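Local coordinates for protein cytidylyltransferase (Leptospira borgpetersenii serovar Hardjo-bovis, PDB 6OEW) that probably acts as a nucleotidyltransferase of the cytidylyltransferase family, with a GT-A-type fold that binds a metal ion, at residues L125-Q128 with G129-E132; E60-I63 with D64-T67; Y188-E191 with R192-K196. All blocks are in the same frame, centred on the assembly; numbering follows the deposited sequence. Where two conformers were deposited one is given.

Interaction 1. Residues L125-Q128 with G129-E132; sequences LYNQ and GRIE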
loop_
_atom_site.group_PDB
_atom_site.type_symbol
_atom_site.label_atom_id
_atom_site.label_comp_id
_atom_site.label_asym_id
_atom_site.label_seq_id
_atom_site.Cartn_x
_atom_site.Cartn_y
_atom_site.Cartn_z
ATOM N N LEU A 125 0.073 17.348 -4.594
ATOM C CA LEU A 125 1.004 18.295 -5.210
ATOM C C LEU A 125 0.334 19.629 -5.531
ATOM O O LEU A 125 0.992 20.676 -5.499
ATOM C CB LEU A 125 1.579 17.698 -6.496
ATOM C CG LEU A 125 2.440 16.434 -6.378
ATOM C CD1 LEU A 125 2.602 15.772 -7.738
ATOM C CD2 LEU A 125 3.794 16.822 -5.818
ATOM N N TYR A 126 -0.951 19.607 -5.883
ATOM C CA TYR A 126 -1.648 20.847 -6.236
ATOM C C TYR A 126 -1.847 21.759 -5.035
ATOM O O TYR A 126 -2.146 22.939 -5.211
ATOM C CB TYR A 126 -3.013 20.505 -6.808
ATOM C CG TYR A 126 -3.586 21.410 -7.876
ATOM C CD1 TYR A 126 -2.866 21.716 -9.029
ATOM C CD2 TYR A 126 -4.888 21.896 -7.762
ATOM C CE1 TYR A 126 -3.434 22.505 -10.044
ATOM C CE2 TYR A 126 -5.460 22.695 -8.771
ATOM C CZ TYR A 126 -4.724 22.976 -9.907
ATOM O OH TYR A 126 -5.287 23.726 -10.914
ATOM N N ASN A 127 -1.739 21.227 -3.832
ATOM C CA ASN A 127 -1.957 21.959 -2.594
ATOM C C ASN A 127 -0.666 22.015 -1.780
ATOM O O ASN A 127 -0.682 21.903 -0.551
ATOM C CB ASN A 127 -3.072 21.309 -1.777
ATOM C CG ASN A 127 -4.452 21.490 -2.401
ATOM O OD1 ASN A 127 -5.080 22.527 -2.240
ATOM N ND2 ASN A 127 -4.929 20.474 -3.103
ATOM N N GLN A 128 0.475 22.133 -2.455
ATOM C CA GLN A 128 1.758 22.109 -1.757
ATOM C C GLN A 128 1.789 23.178 -0.673
ATOM O O GLN A 128 1.534 24.356 -0.935
ATOM C CB GLN A 128 2.909 22.329 -2.748
ATOM C CG GLN A 128 4.229 22.756 -2.094
ATOM C CD GLN A 128 5.364 22.925 -3.091
ATOM O OE1 GLN A 128 5.245 22.546 -4.256
ATOM N NE2 GLN A 128 6.476 23.496 -2.634
ATOM N N GLY A 129 2.080 22.761 0.553
ATOM C CA GLY A 129 2.150 23.679 1.665
ATOM C C GLY A 129 0.866 23.826 2.449
ATOM O O GLY A 129 0.890 24.395 3.547
ATOM N N ARG A 130 -0.257 23.341 1.915
ATOM C CA ARG A 130 -1.489 23.263 2.679
ATOM C C ARG A 130 -1.793 21.857 3.146
ATOM O O ARG A 130 -2.724 21.679 3.935
ATOM C CB ARG A 130 -2.703 23.741 1.862
ATOM C CG ARG A 130 -2.469 24.842 0.936
ATOM C CD ARG A 130 -3.794 25.249 0.308
ATOM N NE ARG A 130 -3.577 26.415 -0.502
ATOM C CZ ARG A 130 -3.562 26.410 -1.825
ATOM N NH1 ARG A 130 -3.330 27.537 -2.468
ATOM N NH2 ARG A 130 -3.807 25.282 -2.493
ATOM N N ILE A 131 -1.083 20.854 2.636
ATOM C CA ILE A 131 -1.292 19.457 3.013
ATOM C C ILE A 131 0.061 18.837 3.302
ATOM O O ILE A 131 1.002 18.987 2.515
ATOM C CB ILE A 131 -2.004 18.633 1.920
ATOM C CG1 ILE A 131 -3.344 19.257 1.527
ATOM C CG2 ILE A 131 -2.183 17.168 2.385
ATOM C CD1 ILE A 131 -4.117 18.471 0.483
ATOM N N GLU A 132 0.168 18.146 4.426
ATOM C CA GLU A 132 1.360 17.358 4.672
ATOM C C GLU A 132 1.045 15.878 4.810
ATOM O O GLU A 132 1.974 15.062 4.766
ATOM C CB GLU A 132 2.093 17.859 5.921
ATOM C CG GLU A 132 1.268 17.862 7.176
ATOM C CD GLU A 132 1.973 18.583 8.320
ATOM O OE1 GLU A 132 3.206 18.798 8.231
ATOM O OE2 GLU A 132 1.298 18.932 9.309
#
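N127 turns its CG beside its own backbone N (chi1 -70°), and the R130 chain, extended from CG to NE, comes across it at about a right angle to put NH2 on the amide. Both belong to a type II beta turn, N127-Q128-G129-R130, which leads the chain out of helix 114-126 toward strand 133-135. Its closing bond runs from R130 N to N127 O, 2.9 Å. The I131 N leans on the same carbonyl oxygen, but at 3.4 Å that bond is weak. G129, with phi 93°, takes the third position of the turn, the usual place for glycine in type II.

The arginine then runs back along N127: its CB lies 3.6 Å from N127 O, and further out NH2 donates to N127 OD1 at 3.0 Å. OD1 sits near the guanidinium plane, at its edge, while NH2 approaches from above the plane of the amide carbonyl, so the two flat groups meet at a steep 71°. K184 NZ, from just before strand 185-187, is hydrogen-bonded to G129 O. The N127 amide is held at its other end too: ND2 donates to L123 O in the last turn of helix 114-126.

Interaction 2. Residues E60-I63 with D64-T67; sequences EENI and DDKT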
loop_
_atom_site.group_PDB
_atom_site.type_symbol
_atom_site.label_atom_id
_atom_site.label_comp_id
_atom_site.label_asym_id
_atom_site.label_seq_id
_atom_site.Cartn_x
_atom_site.Cartn_y
_atom_site.Cartn_z
ATOM N N GLU A 60 16.370 -7.024 6.687
ATOM C CA GLU A 60 17.676 -7.615 6.434
ATOM C C GLU A 60 17.727 -9.099 6.763
ATOM O O GLU A 60 18.790 -9.718 6.608
ATOM C CB GLU A 60 18.748 -6.885 7.248
ATOM C CG GLU A 60 18.807 -5.378 6.940
ATOM C CD GLU A 60 19.987 -4.691 7.616
ATOM O OE1 GLU A 60 19.786 -3.664 8.310
ATOM O OE2 GLU A 60 21.117 -5.182 7.449
ATOM N N GLU A 61 16.620 -9.672 7.219
ATOM C CA GLU A 61 16.619 -11.084 7.572
ATOM C C GLU A 61 16.715 -11.942 6.315
ATOM O O GLU A 61 16.222 -11.578 5.242
ATOM C CB GLU A 61 15.368 -11.423 8.381
ATOM C CG GLU A 61 15.389 -10.763 9.758
ATOM C CD GLU A 61 14.151 -11.041 10.584
ATOM O OE1 GLU A 61 13.362 -11.943 10.228
ATOM O OE2 GLU A 61 13.976 -10.348 11.609
ATOM N N ASN A 62 17.382 -13.093 6.464
ATOM C CA ASN A 62 17.638 -13.974 5.325
ATOM C C ASN A 62 16.360 -14.355 4.584
ATOM O O ASN A 62 16.383 -14.512 3.356
ATOM C CB ASN A 62 18.380 -15.228 5.797
ATOM C CG ASN A 62 19.859 -14.953 6.075
ATOM O OD1 ASN A 62 20.476 -14.082 5.448
ATOM N ND2 ASN A 62 20.425 -15.685 7.014
ATOM N N ILE A 63 15.237 -14.483 5.292
ATOM C CA ILE A 63 14.019 -14.927 4.624
ATOM C C ILE A 63 13.582 -13.911 3.586
ATOM O O ILE A 63 12.919 -14.258 2.603
ATOM C CB ILE A 63 12.887 -15.205 5.637
ATOM C CG1 ILE A 63 11.675 -15.778 4.907
ATOM C CG2 ILE A 63 12.500 -13.943 6.395
ATOM C CD1 ILE A 63 11.124 -16.972 5.510
ATOM N N ASP A 64 13.958 -12.660 3.769
ATOM C CA ASP A 64 13.518 -11.620 2.858
ATOM C C ASP A 64 14.434 -11.480 1.657
ATOM O O ASP A 64 14.242 -10.558 0.847
ATOM C CB ASP A 64 13.381 -10.311 3.615
ATOM C CG ASP A 64 12.092 -10.261 4.415
ATOM O OD1 ASP A 64 11.032 -10.613 3.846
ATOM O OD2 ASP A 64 12.136 -9.892 5.595
ATOM N N ASP A 65 15.428 -12.366 1.525
ATOM C CA ASP A 65 16.038 -12.579 0.221
ATOM C C ASP A 65 14.960 -12.875 -0.815
ATOM O O ASP A 65 15.080 -12.471 -1.978
ATOM C CB ASP A 65 17.048 -13.732 0.273
ATOM C CG ASP A 65 18.266 -13.429 1.148
ATOM O OD1 ASP A 65 18.346 -12.338 1.765
ATOM O OD2 ASP A 65 19.140 -14.313 1.237
ATOM N N LYS A 66 13.896 -13.569 -0.405
ATOM C CA LYS A 66 12.797 -13.848 -1.322
ATOM C C LYS A 66 12.116 -12.555 -1.760
ATOM O O LYS A 66 11.829 -12.369 -2.947
ATOM C CB LYS A 66 11.799 -14.799 -0.659
ATOM C CG LYS A 66 10.660 -15.246 -1.566
ATOM C CD LYS A 66 11.195 -15.958 -2.790
ATOM C CE LYS A 66 10.072 -16.333 -3.737
ATOM N NZ LYS A 66 10.580 -16.713 -5.087
ATOM N N THR A 67 11.861 -11.648 -0.810
ATOM C CA THR A 67 11.270 -10.343 -1.129
ATOM C C THR A 67 12.163 -9.554 -2.076
ATOM O O THR A 67 11.687 -8.986 -3.073
ATOM C CB THR A 67 11.021 -9.568 0.175
ATOM O OG1 THR A 67 10.439 -10.466 1.144
ATOM C CG2 THR A 67 10.060 -8.358 -0.034
HETATM O O HOH W 1 20.550 -12.128 3.347
#
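From E61 to K66 the backbone winds through three successive bonds from residue i+3 to residue i, D64 N to E61 O (2.9 Å), D65 N to N62 O (3.0 Å) and K66 N to I63 O (3.2 Å), a tight lead-in to helix 65-73.

On one side, D65 folds back with CG beside its backbone N (chi1 -66°), which brings its carboxylate close to N62 O without a bond between them, since all the oxygens there are acceptors. One water joins the two side chains, donating to N62 OD1 at 2.9 Å and to D65 OD1 at 2.7 Å; the latter oxygen also forms a salt bridge with R80. D64 is buried, as is T67. Its OD1 takes the hydroxyl hydrogen of T67 OG1 at 2.8 Å on the anti side and the backbone N-H of M19, while D64 OD2 is bonded to T59 OG1 at the end of strand 54-59. I63 CG2 lies beside this carboxylate, 4.1 Å from D64 OD2.

With both oxygens bonded, the carboxylate probably has little freedom to rotate, and its bonds tie the start of the helix to strand 54-59 and to the loop after strand 11-16; the corresponding loop in related nucleotidyltransferases takes part in nucleotide binding, and the same role is probable here.

Interaction 3. Residues Y188-E191 with R192-K196; sequences YPNE and RDDSK. With EDO (1,2-ethanediol), chain E.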
loop_
_atom_site.group_PDB
_atom_site.type_symbol
_atom_site.label_atom_id
_atom_site.label_comp_id
_atom_site.label_asym_id
_atom_site.label_seq_id
_atom_site.Cartn_x
_atom_site.Cartn_y
_atom_site.Cartn_z
ATOM N N TYR A 188 -9.269 11.390 1.484
ATOM C CA TYR A 188 -9.692 11.206 0.107
ATOM C C TYR A 188 -10.800 10.161 0.044
ATOM O O TYR A 188 -10.544 8.974 0.336
ATOM C CB TYR A 188 -8.493 10.813 -0.746
ATOM C CG TYR A 188 -8.771 10.832 -2.223
ATOM C CD1 TYR A 188 -8.749 12.029 -2.941
ATOM C CD2 TYR A 188 -9.099 9.666 -2.889
ATOM C CE1 TYR A 188 -9.021 12.044 -4.304
ATOM C CE2 TYR A 188 -9.374 9.666 -4.240
ATOM C CZ TYR A 188 -9.326 10.853 -4.941
ATOM O OH TYR A 188 -9.598 10.815 -6.270
ATOM N N PRO A 189 -12.029 10.536 -0.315
ATOM C CA PRO A 189 -13.138 9.578 -0.340
ATOM C C PRO A 189 -13.257 8.790 -1.640
ATOM O O PRO A 189 -12.822 9.210 -2.714
ATOM C CB PRO A 189 -14.368 10.477 -0.170
ATOM C CG PRO A 189 -13.973 11.735 -0.942
ATOM C CD PRO A 189 -12.466 11.899 -0.683
ATOM N N ASN A 190 -13.890 7.628 -1.514
ATOM C CA ASN A 190 -14.483 6.914 -2.635
ATOM C C ASN A 190 -15.823 7.561 -3.002
ATOM O O ASN A 190 -16.424 8.291 -2.214
ATOM C CB ASN A 190 -14.663 5.439 -2.257
ATOM C CG ASN A 190 -15.000 4.537 -3.442
ATOM O OD1 ASN A 190 -14.859 4.907 -4.617
ATOM N ND2 ASN A 190 -15.446 3.319 -3.121
ATOM N N GLU A 191 -16.306 7.278 -4.208
ATOM C CA GLU A 191 -17.568 7.885 -4.622
ATOM C C GLU A 191 -18.764 7.259 -3.910
ATOM O O GLU A 191 -19.823 7.886 -3.805
ATOM C CB GLU A 191 -17.735 7.757 -6.127
ATOM C CG GLU A 191 -17.471 6.339 -6.591
ATOM C CD GLU A 191 -17.580 6.204 -8.084
ATOM O OE1 GLU A 191 -18.203 7.092 -8.705
ATOM O OE2 GLU A 191 -17.032 5.219 -8.631
ATOM N N ARG A 192 -18.626 6.023 -3.449
ATOM C CA ARG A 192 -19.653 5.343 -2.677
ATOM C C ARG A 192 -18.941 4.597 -1.560
ATOM O O ARG A 192 -17.707 4.588 -1.488
ATOM C CB ARG A 192 -20.481 4.385 -3.545
ATOM C CG ARG A 192 -19.667 3.248 -4.145
ATOM C CD ARG A 192 -20.479 2.450 -5.158
ATOM N NE ARG A 192 -19.635 1.544 -5.937
ATOM C CZ ARG A 192 -20.056 0.839 -6.988
ATOM N NH1 ARG A 192 -21.321 0.925 -7.393
ATOM N NH2 ARG A 192 -19.210 0.051 -7.644
ATOM N N ASP A 193 -19.707 3.976 -0.671
ATOM C CA ASP A 193 -19.089 3.304 0.478
ATOM C C ASP A 193 -18.901 1.821 0.147
ATOM O O ASP A 193 -19.851 1.040 0.180
ATOM C CB ASP A 193 -19.925 3.515 1.738
ATOM C CG ASP A 193 -19.248 2.963 2.994
ATOM O OD1 ASP A 193 -18.171 2.348 2.868
ATOM O OD2 ASP A 193 -19.785 3.149 4.107
ATOM N N ASP A 194 -17.664 1.441 -0.182
ATOM C CA ASP A 194 -17.285 0.066 -0.486
ATOM C C ASP A 194 -16.539 -0.606 0.653
ATOM O O ASP A 194 -15.930 -1.663 0.437
ATOM C CB ASP A 194 -16.387 -0.007 -1.719
ATOM C CG ASP A 194 -17.080 0.423 -2.999
ATOM O OD1 ASP A 194 -18.325 0.403 -3.084
ATOM O OD2 ASP A 194 -16.344 0.752 -3.941
ATOM N N SER A 195 -16.540 -0.015 1.844
ATOM C CA SER A 195 -15.715 -0.545 2.924
ATOM C C SER A 195 -16.119 -1.957 3.336
ATOM O O SER A 195 -15.323 -2.649 3.994
ATOM C CB SER A 195 -15.802 0.370 4.134
ATOM O OG SER A 195 -17.163 0.542 4.495
ATOM N N LYS A 196 -17.338 -2.397 2.991
ATOM C CA LYS A 196 -17.755 -3.755 3.358
ATOM C C LYS A 196 -16.974 -4.823 2.610
ATOM O O LYS A 196 -17.050 -6.001 2.987
ATOM C CB LYS A 196 -19.252 -3.955 3.099
ATOM C CG LYS A 196 -19.641 -3.822 1.625
ATOM C CD LYS A 196 -21.154 -3.853 1.409
ATOM C CE LYS A 196 -21.493 -3.507 -0.035
ATOM N NZ LYS A 196 -22.960 -3.576 -0.313
HETATM C C1 EDO E . -19.206 7.945 -0.016
HETATM O O1 EDO E . -20.574 7.585 0.201
HETATM C C2 EDO E . -18.774 8.981 1.017
HETATM O O2 EDO E . -17.939 9.941 0.364
#
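N190 reaches past the R192 carbonyl to D194, and its side chain can be followed outward. CB lies 3.3 Å from R192 O. CG, anti to the backbone N (chi1 -168°), is held at the same distance from R192 O, and this sets the amide beside that carbonyl. OD1 then turns back to its own neighbour and accepts a weak bond from E191 N at 2.8 Å. ND2, at the other corner, donates to D194 OD2 at 2.8 Å; with an N-H...O angle of 137° this bond is weak too. R192 O is near ND2 as well, but at too poor an angle to be bonded to it. Amide and carboxylate planes stand 69° apart, which puts the two groups across each other rather than side by side.

All this takes place in the loop that leaves strand 185-187, outermost in the mixed sheet of this chain, for helix 204-214. Just downstream comes an Asx turn: D193 OD1 accepts from S195 N at 3.0 Å, nearly along its C-O axis, and also takes the hydrogen of S195 OG at 2.6 Å.

The D194 carboxylate works with both oxygens. OD1 pairs with R192 NE in a salt bridge of 3.3 Å, while OD2 has a further, weak bond with Y224 OH. At the far end of the extended arginine, NH2 bridges to E229, carrying the loop onto helix 224-233. A 1,2-ethanediol, probably picked up from the crystallisation solution, lies against the backbone near N190 and R192, its O2 weakly bonded to N190 O at 3.4 Å.

Overall arrangement
The three contacts follow one another along the chain, each within a single continuous run; none nests in or crosses another. Interaction 2 comes first, where strand 54-59 passes into helix 65-73, and it draws in the loop after strand 11-16. It lies on the opposite side of the chain's centre from the other two, its centre about 36 Å from that of interaction 1 and 35 Å from that of interaction 3. Interaction 1 then closes the turn from helix 114-126 to strand 133-135. Interaction 3 follows strand 185-187, and its nearest atoms come within about 9 Å of interaction 1. Helix 114-126 relates these two: it ends in interaction 1, and Y188 packs on its L119, M120 and L123.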